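Local coordinates for protein transcriptional regulator nlh2 (Aquifex aeolicus, PDB 4G3V) that probably activates sigma-54-dependent transcription under the control of its GAF domain, a sensory module captured here in an inactive state, at residues I105-A118 against V129-L142. Residues are numbered along the deposited sequence; the frame is centred on the assembly and turned at random.
Sequences IGRLLTEKHALIAA and VITIFKEFSDKESL
The His113 ring lies between two aliphatic groups: Glu135 CG sits over the centre of one face, 3.6 Å from the ring centroid, and Leu109 CD2 covers the opposite face nearer the rim. With CG anti to the carbonyl carbon (chi1 -85°), the ring stands where Thr110 and Glu135 can both reach it. Past CG the Glu135 chain runs on extended to Thr110, whose OG1 donates to OE2 on its anti side at 2.7 Å. That same OG1 accepts from Lys112 N, closing an ST turn, while Thr110 N donates to His113 ND1 at 3.0 Å, tilted 21° from the ring plane. Were His113 an alanine, Thr110 N would probably lose its acceptor and Glu135 CG the ring it packs on. Next along this face, Phe133 takes Ile105 CD1 over its ring centre, and Leu115 runs beside it in the same direction, Leu115 CD1 3.6 Å from Phe133 CZ. On the other face, Ile116 and Leu142 run antiparallel alongside one another, Ile116 CD1 3.6 Å from Leu142 CD1. Backbone pairs from Ala114-Lys134 to Ala118-Ile130 join the antiparallel hairpin of the GAF sheet. Strands 44-51 and 88-90 flank it, helix 139-162 packs on the Ile116 face, and helix 76-84 meets Leu115 and Ala117.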
ATOM      1  N   ILE A 105     -27.016   2.291  10.511  1.00 60.43           N
ATOM      2  CA  ILE A 105     -26.405   3.537  10.061  1.00 55.53           C
ATOM      3  C   ILE A 105     -27.170   4.071   8.866  1.00 54.88           C
ATOM      4  O   ILE A 105     -27.157   5.270   8.601  1.00 52.55           O
ATOM      5  CB  ILE A 105     -24.916   3.379   9.683  1.00 53.20           C
ATOM      6  CG1 ILE A 105     -24.338   4.725   9.237  1.00 50.89           C
ATOM      7  CG2 ILE A 105     -24.737   2.347   8.570  1.00 53.17           C
ATOM      8  CD1 ILE A 105     -22.855   4.674   8.894  1.00 50.01           C
ATOM      9  N   GLY A 106     -27.840   3.174   8.148  1.00 54.88           N
ATOM     10  CA  GLY A 106     -28.595   3.554   6.969  1.00 56.96           C
ATOM     11  C   GLY A 106     -29.348   4.866   7.092  1.00 57.98           C
ATOM     12  O   GLY A 106     -29.226   5.742   6.238  1.00 57.97           O
ATOM     13  N   ARG A 107     -30.133   5.009   8.156  1.00 61.03           N
ATOM     14  CA  ARG A 107     -31.000   6.175   8.311  1.00 63.09           C
ATOM     15  C   ARG A 107     -30.206   7.463   8.496  1.00 63.14           C
ATOM     16  O   ARG A 107     -30.745   8.556   8.340  1.00 64.19           O
ATOM     17  CB  ARG A 107     -31.929   5.982   9.504  1.00 65.32           C
ATOM     18  CG  ARG A 107     -31.222   6.035  10.837  1.00 67.91           C
ATOM     19  CD  ARG A 107     -32.204   5.869  11.989  1.00 72.06           C
ATOM     20  NE  ARG A 107     -31.871   6.757  13.095  1.00 75.25           N
ATOM     21  CZ  ARG A 107     -30.812   6.595  13.879  1.00 76.88           C
ATOM     22  NH1 ARG A 107     -29.977   5.577  13.675  1.00 78.93           N
ATOM     23  NH2 ARG A 107     -30.579   7.450  14.861  1.00 74.32           N
ATOM     24  N   LEU A 108     -28.929   7.326   8.841  1.00 63.79           N
ATOM     25  CA  LEU A 108     -28.044   8.474   9.025  1.00 65.20           C
ATOM     26  C   LEU A 108     -27.300   8.843   7.738  1.00 62.43           C
ATOM     27  O   LEU A 108     -26.803   9.963   7.603  1.00 60.24           O
ATOM     28  CB  LEU A 108     -27.031   8.187  10.138  1.00 69.10           C
ATOM     29  CG  LEU A 108     -26.013   9.303  10.384  1.00 75.07           C
ATOM     30  CD1 LEU A 108     -26.718  10.619  10.744  1.00 75.66           C
ATOM     31  CD2 LEU A 108     -25.026   8.902  11.474  1.00 77.39           C
ATOM     32  N   LEU A 109     -27.222   7.899   6.803  1.00 61.61           N
ATOM     33  CA  LEU A 109     -26.579   8.138   5.515  1.00 59.63           C
ATOM     34  C   LEU A 109     -27.477   8.943   4.581  1.00 59.48           C
ATOM     35  O   LEU A 109     -28.705   8.874   4.679  1.00 59.67           O
ATOM     36  CB  LEU A 109     -26.253   6.808   4.837  1.00 55.87           C
ATOM     37  CG  LEU A 109     -25.356   5.834   5.593  1.00 53.04           C
ATOM     38  CD1 LEU A 109     -25.077   4.595   4.745  1.00 49.91           C
ATOM     39  CD2 LEU A 109     -24.062   6.520   5.990  1.00 54.11           C
ATOM     40  N   THR A 110     -26.856   9.711   3.686  1.00 58.63           N
ATOM     41  CA  THR A 110     -27.557  10.338   2.567  1.00 58.62           C
ATOM     42  C   THR A 110     -27.501   9.403   1.372  1.00 59.00           C
ATOM     43  O   THR A 110     -26.881   8.345   1.436  1.00 58.82           O
ATOM     44  CB  THR A 110     -26.894  11.653   2.134  1.00 56.72           C
ATOM     45  OG1 THR A 110     -25.691  11.366   1.411  1.00 55.33           O
ATOM     46  CG2 THR A 110     -26.576  12.530   3.343  1.00 58.13           C
ATOM     47  N   GLU A 111     -28.129   9.799   0.273  1.00 61.21           N
ATOM     48  CA  GLU A 111     -28.118   8.978  -0.929  1.00 62.81           C
ATOM     49  C   GLU A 111     -26.755   9.014  -1.625  1.00 58.31           C
ATOM     50  O   GLU A 111     -26.469   8.182  -2.487  1.00 56.50           O
ATOM     51  CB  GLU A 111     -29.211   9.433  -1.898  1.00 71.14           C
ATOM     52  CG  GLU A 111     -29.332   8.548  -3.132  1.00 77.98           C
ATOM     53  CD  GLU A 111     -30.548   8.876  -3.969  1.00 84.43           C
ATOM     54  OE1 GLU A 111     -31.564   9.336  -3.396  1.00 86.61           O
ATOM     55  OE2 GLU A 111     -30.486   8.674  -5.203  1.00 86.34           O
ATOM     56  N   LYS A 112     -25.908   9.964  -1.240  1.00 55.38           N
ATOM     57  CA  LYS A 112     -24.594  10.100  -1.867  1.00 54.08           C
ATOM     58  C   LYS A 112     -23.540   9.207  -1.212  1.00 46.99           C
ATOM     59  O   LYS A 112     -22.473   8.976  -1.787  1.00 45.28           O
ATOM     60  CB  LYS A 112     -24.142  11.560  -1.841  1.00 59.66           C
ATOM     61  CG  LYS A 112     -25.142  12.498  -2.504  1.00 64.52           C
ATOM     62  CD  LYS A 112     -24.447  13.619  -3.262  1.00 69.40           C
ATOM     63  CE  LYS A 112     -23.756  14.597  -2.325  1.00 74.20           C
ATOM     64  NZ  LYS A 112     -23.360  15.854  -3.040  1.00 77.01           N
ATOM     65  N   HIS A 113     -23.832   8.693  -0.020  1.00 42.59           N
ATOM     66  CA  HIS A 113     -22.861   7.842   0.673  1.00 41.64           C
ATOM     67  C   HIS A 113     -22.616   6.547  -0.077  1.00 40.05           C
ATOM     68  O   HIS A 113     -23.558   5.867  -0.486  1.00 40.84           O
ATOM     69  CB  HIS A 113     -23.323   7.499   2.089  1.00 42.66           C
ATOM     70  CG  HIS A 113     -22.975   8.539   3.103  1.00 43.94           C
ATOM     71  ND1 HIS A 113     -23.855   9.531   3.476  1.00 45.25           N
ATOM     72  CD2 HIS A 113     -21.841   8.756   3.808  1.00 43.98           C
ATOM     73  CE1 HIS A 113     -23.280  10.311   4.373  1.00 45.26           C
ATOM     74  NE2 HIS A 113     -22.055   9.862   4.593  1.00 43.97           N
ATOM     75  N   ALA A 114     -21.342   6.210  -0.249  1.00 34.49           N
ATOM     76  CA  ALA A 114     -20.956   4.892  -0.730  1.00 32.55           C
ATOM     77  C   ALA A 114     -20.351   4.086   0.413  1.00 32.25           C
ATOM     78  O   ALA A 114     -19.877   4.639   1.409  1.00 31.52           O
ATOM     79  CB  ALA A 114     -19.969   5.005  -1.863  1.00 32.29           C
ATOM     80  N   LEU A 115     -20.367   2.768   0.251  1.00 30.36           N
ATOM     81  CA  LEU A 115     -19.701   1.864   1.168  1.00 28.45           C
ATOM     82  C   LEU A 115     -18.538   1.226   0.417  1.00 28.20           C
ATOM     83  O   LEU A 115     -18.721   0.701  -0.682  1.00 29.52           O
ATOM     84  CB  LEU A 115     -20.685   0.796   1.657  1.00 32.43           C
ATOM     85  CG  LEU A 115     -20.221  -0.182   2.736  1.00 35.05           C
ATOM     86  CD1 LEU A 115     -21.393  -0.947   3.332  1.00 38.82           C
ATOM     87  CD2 LEU A 115     -19.209  -1.151   2.194  1.00 33.19           C
ATOM     88  N   ILE A 116     -17.340   1.296   0.981  1.00 25.07           N
ATOM     89  CA  ILE A 116     -16.212   0.552   0.418  1.00 27.41           C
ATOM     90  C   ILE A 116     -15.677  -0.379   1.493  1.00 26.30           C
ATOM     91  O   ILE A 116     -15.351   0.060   2.591  1.00 26.05           O
ATOM     92  CB  ILE A 116     -15.076   1.470  -0.048  1.00 29.96           C
ATOM     93  CG1 ILE A 116     -15.567   2.407  -1.146  1.00 29.39           C
ATOM     94  CG2 ILE A 116     -13.875   0.639  -0.539  1.00 28.93           C
ATOM     95  CD1 ILE A 116     -14.552   3.447  -1.552  1.00 33.26           C
ATOM     96  N   ALA A 117     -15.594  -1.661   1.169  1.00 24.95           N
ATOM     97  CA  ALA A 117     -15.120  -2.656   2.108  1.00 26.37           C
ATOM     98  C   ALA A 117     -14.004  -3.445   1.440  1.00 25.81           C
ATOM     99  O   ALA A 117     -14.170  -3.944   0.314  1.00 24.82           O
ATOM    100  CB  ALA A 117     -16.260  -3.566   2.542  1.00 27.13           C
ATOM    101  N   ALA A 118     -12.865  -3.536   2.120  1.00 23.81           N
ATOM    102  CA  ALA A 118     -11.698  -4.210   1.567  1.00 22.75           C
ATOM    103  C   ALA A 118     -11.170  -5.234   2.557  1.00 21.93           C
ATOM    104  O   ALA A 118     -11.156  -5.000   3.783  1.00 22.14           O
ATOM    105  CB  ALA A 118     -10.609  -3.213   1.233  1.00 25.26           C
ATOM    106  N   VAL A 129     -11.695  -7.160   7.794  1.00 23.17           N
ATOM    107  CA  VAL A 129     -12.201  -6.276   6.740  1.00 24.78           C
ATOM    108  C   VAL A 129     -12.168  -4.851   7.257  1.00 24.82           C
ATOM    109  O   VAL A 129     -12.459  -4.618   8.434  1.00 26.46           O
ATOM    110  CB  VAL A 129     -13.665  -6.631   6.363  1.00 25.39           C
ATOM    111  CG1 VAL A 129     -14.259  -5.590   5.399  1.00 24.89           C
ATOM    112  CG2 VAL A 129     -13.744  -8.063   5.797  1.00 27.32           C
ATOM    113  N   ILE A 130     -11.778  -3.903   6.406  1.00 22.07           N
ATOM    114  CA  ILE A 130     -11.958  -2.495   6.747  1.00 22.16           C
ATOM    115  C   ILE A 130     -13.082  -1.971   5.879  1.00 23.52           C
ATOM    116  O   ILE A 130     -13.086  -2.178   4.662  1.00 23.49           O
ATOM    117  CB  ILE A 130     -10.677  -1.664   6.571  1.00 24.06           C
ATOM    118  CG1 ILE A 130     -10.974  -0.176   6.774  1.00 25.16           C
ATOM    119  CG2 ILE A 130     -10.035  -1.901   5.215  1.00 22.75           C
ATOM    120  CD1 ILE A 130      -9.720   0.709   6.808  1.00 25.15           C
ATOM    121  N   THR A 131     -14.051  -1.322   6.526  1.00 25.04           N
ATOM    122  CA  THR A 131     -15.239  -0.810   5.864  1.00 24.75           C
ATOM    123  C   THR A 131     -15.376   0.680   6.149  1.00 27.92           C
ATOM    124  O   THR A 131     -15.288   1.115   7.309  1.00 29.21           O
ATOM    125  CB  THR A 131     -16.482  -1.533   6.363  1.00 26.55           C
ATOM    126  OG1 THR A 131     -16.393  -2.921   6.006  1.00 27.37           O
ATOM    127  CG2 THR A 131     -17.762  -0.917   5.785  1.00 28.02           C
ATOM    128  N   ILE A 132     -15.598   1.457   5.102  1.00 25.45           N
ATOM    129  CA  ILE A 132     -15.756   2.897   5.257  1.00 26.12           C
ATOM    130  C   ILE A 132     -17.000   3.388   4.532  1.00 27.40           C
ATOM    131  O   ILE A 132     -17.446   2.784   3.561  1.00 26.68           O
ATOM    132  CB  ILE A 132     -14.514   3.682   4.747  1.00 28.94           C
ATOM    133  CG1 ILE A 132     -14.403   3.651   3.228  1.00 32.54           C
ATOM    134  CG2 ILE A 132     -13.232   3.118   5.340  1.00 29.82           C
ATOM    135  CD1 ILE A 132     -14.964   4.857   2.543  1.00 35.16           C
ATOM    136  N   PHE A 133     -17.556   4.490   5.017  1.00 29.36           N
ATOM    137  CA  PHE A 133     -18.682   5.135   4.373  1.00 30.46           C
ATOM    138  C   PHE A 133     -18.270   6.570   4.041  1.00 32.26           C
ATOM    139  O   PHE A 133     -17.705   7.276   4.886  1.00 35.96           O
ATOM    140  CB  PHE A 133     -19.875   5.156   5.318  1.00 31.42           C
ATOM    141  CG  PHE A 133     -20.461   3.803   5.590  1.00 33.54           C
ATOM    142  CD1 PHE A 133     -19.921   2.987   6.562  1.00 33.30           C
ATOM    143  CD2 PHE A 133     -21.563   3.353   4.874  1.00 34.83           C
ATOM    144  CE1 PHE A 133     -20.457   1.743   6.818  1.00 36.44           C
ATOM    145  CE2 PHE A 133     -22.100   2.115   5.121  1.00 35.64           C
ATOM    146  CZ  PHE A 133     -21.546   1.304   6.103  1.00 36.30           C
ATOM    147  N   LYS A 134     -18.530   7.003   2.818  1.00 33.55           N
ATOM    148  CA  LYS A 134     -18.138   8.335   2.412  1.00 35.58           C
ATOM    149  C   LYS A 134     -18.970   8.807   1.222  1.00 37.56           C
ATOM    150  O   LYS A 134     -19.294   8.019   0.343  1.00 36.91           O
ATOM    151  CB  LYS A 134     -16.658   8.339   2.043  1.00 36.23           C
ATOM    152  CG  LYS A 134     -16.151   9.683   1.534  1.00 39.95           C
ATOM    153  CD  LYS A 134     -14.652   9.620   1.278  1.00 42.77           C
ATOM    154  CE  LYS A 134     -14.164  10.832   0.512  1.00 44.55           C
ATOM    155  NZ  LYS A 134     -14.312  12.076   1.312  1.00 44.02           N
ATOM    156  N   GLU A 135     -19.310  10.090   1.207  1.00 40.22           N
ATOM    157  CA  GLU A 135     -20.068  10.673   0.102  1.00 45.62           C
ATOM    158  C   GLU A 135     -19.208  10.912  -1.138  1.00 44.93           C
ATOM    159  O   GLU A 135     -18.080  11.384  -1.044  1.00 44.50           O
ATOM    160  CB  GLU A 135     -20.678  12.014   0.523  1.00 48.60           C
ATOM    161  CG  GLU A 135     -21.792  11.924   1.543  1.00 50.87           C
ATOM    162  CD  GLU A 135     -22.542  13.238   1.657  1.00 56.51           C
ATOM    163  OE1 GLU A 135     -21.902  14.297   1.481  1.00 59.60           O
ATOM    164  OE2 GLU A 135     -23.766  13.219   1.899  1.00 57.19           O
ATOM    165  N   PHE A 136     -19.779  10.621  -2.299  1.00 44.87           N
ATOM    166  CA  PHE A 136     -19.140  10.871  -3.583  1.00 46.66           C
ATOM    167  C   PHE A 136     -20.174  11.460  -4.526  1.00 55.36           C
ATOM    168  O   PHE A 136     -21.368  11.170  -4.405  1.00 55.20           O
ATOM    169  CB  PHE A 136     -18.610   9.581  -4.188  1.00 43.89           C
ATOM    170  CG  PHE A 136     -17.486   8.974  -3.416  1.00 41.83           C
ATOM    171  CD1 PHE A 136     -16.179   9.344  -3.672  1.00 43.96           C
ATOM    172  CD2 PHE A 136     -17.736   8.043  -2.427  1.00 40.11           C
ATOM    173  CE1 PHE A 136     -15.139   8.794  -2.958  1.00 43.07           C
ATOM    174  CE2 PHE A 136     -16.697   7.477  -1.707  1.00 39.45           C
ATOM    175  CZ  PHE A 136     -15.397   7.853  -1.974  1.00 42.18           C
ATOM    176  N   SER A 137     -19.705  12.259  -5.479  1.00 62.80           N
ATOM    177  CA  SER A 137     -20.582  12.931  -6.428  1.00 69.65           C
ATOM    178  C   SER A 137     -20.523  12.326  -7.835  1.00 74.87           C
ATOM    179  O   SER A 137     -21.162  12.836  -8.753  1.00 72.50           O
ATOM    180  CB  SER A 137     -20.234  14.417  -6.485  1.00 70.51           C
ATOM    181  OG  SER A 137     -20.434  15.022  -5.219  1.00 71.83           O
ATOM    182  N   ASP A 138     -19.756  11.250  -8.003  1.00 80.89           N
ATOM    183  CA  ASP A 138     -19.713  10.526  -9.275  1.00 86.77           C
ATOM    184  C   ASP A 138     -18.991   9.187  -9.134  1.00 88.36           C
ATOM    185  O   ASP A 138     -18.081   9.045  -8.317  1.00 88.00           O
ATOM    186  CB  ASP A 138     -19.038  11.365 -10.363  1.00 90.28           C
ATOM    187  CG  ASP A 138     -17.658  11.829  -9.964  1.00 92.87           C
ATOM    188  OD1 ASP A 138     -16.733  10.991  -9.954  1.00 93.81           O
ATOM    189  OD2 ASP A 138     -17.501  13.033  -9.668  1.00 93.43           O
ATOM    190  N   LYS A 139     -19.400   8.215  -9.945  1.00 89.19           N
ATOM    191  CA  LYS A 139     -18.860   6.862  -9.862  1.00 90.26           C
ATOM    192  C   LYS A 139     -17.355   6.817 -10.106  1.00 89.27           C
ATOM    193  O   LYS A 139     -16.675   5.891  -9.663  1.00 89.46           O
ATOM    194  CB  LYS A 139     -19.565   5.947 -10.865  1.00 91.82           C
ATOM    195  CG  LYS A 139     -21.023   5.675 -10.535  1.00 93.11           C
ATOM    196  CD  LYS A 139     -21.687   4.833 -11.614  1.00 94.15           C
ATOM    197  CE  LYS A 139     -23.155   4.572 -11.300  1.00 94.14           C
ATOM    198  NZ  LYS A 139     -23.834   3.841 -12.414  1.00 93.92           N
ATOM    199  N   GLU A 140     -16.836   7.818 -10.807  1.00 87.81           N
ATOM    200  CA  GLU A 140     -15.435   7.807 -11.206  1.00 86.70           C
ATOM    201  C   GLU A 140     -14.493   8.016 -10.021  1.00 80.75           C
ATOM    202  O   GLU A 140     -13.628   7.184  -9.758  1.00 82.37           O
ATOM    203  CB  GLU A 140     -15.185   8.861 -12.282  1.00 91.56           C
ATOM    204  CG  GLU A 140     -13.904   8.639 -13.061  1.00 95.51           C
ATOM    205  CD  GLU A 140     -13.948   9.267 -14.435  1.00 98.89           C
ATOM    206  OE1 GLU A 140     -15.034   9.735 -14.841  1.00 99.76           O
ATOM    207  OE2 GLU A 140     -12.895   9.291 -15.110  1.00100.56           O
ATOM    208  N   SER A 141     -14.663   9.124  -9.311  1.00 73.91           N
ATOM    209  CA  SER A 141     -13.855   9.412  -8.129  1.00 69.39           C
ATOM    210  C   SER A 141     -14.007   8.331  -7.049  1.00 63.88           C
ATOM    211  O   SER A 141     -13.145   8.170  -6.189  1.00 61.03           O
ATOM    212  CB  SER A 141     -14.244  10.772  -7.550  1.00 71.71           C
ATOM    213  OG  SER A 141     -15.628  10.812  -7.232  1.00 72.54           O
ATOM    214  N   LEU A 142     -15.114   7.603  -7.088  1.00 60.76           N
ATOM    215  CA  LEU A 142     -15.323   6.505  -6.158  1.00 56.28           C
ATOM    216  C   LEU A 142     -14.354   5.366  -6.478  1.00 54.72           C
ATOM    217  O   LEU A 142     -13.766   4.762  -5.579  1.00 50.16           O
ATOM    218  CB  LEU A 142     -16.771   6.024  -6.231  1.00 53.79           C
ATOM    219  CG  LEU A 142     -17.126   4.789  -5.406  1.00 52.46           C
ATOM    220  CD1 LEU A 142     -16.718   4.954  -3.951  1.00 51.91           C
ATOM    221  CD2 LEU A 142     -18.616   4.522  -5.507  1.00 54.68           C
TER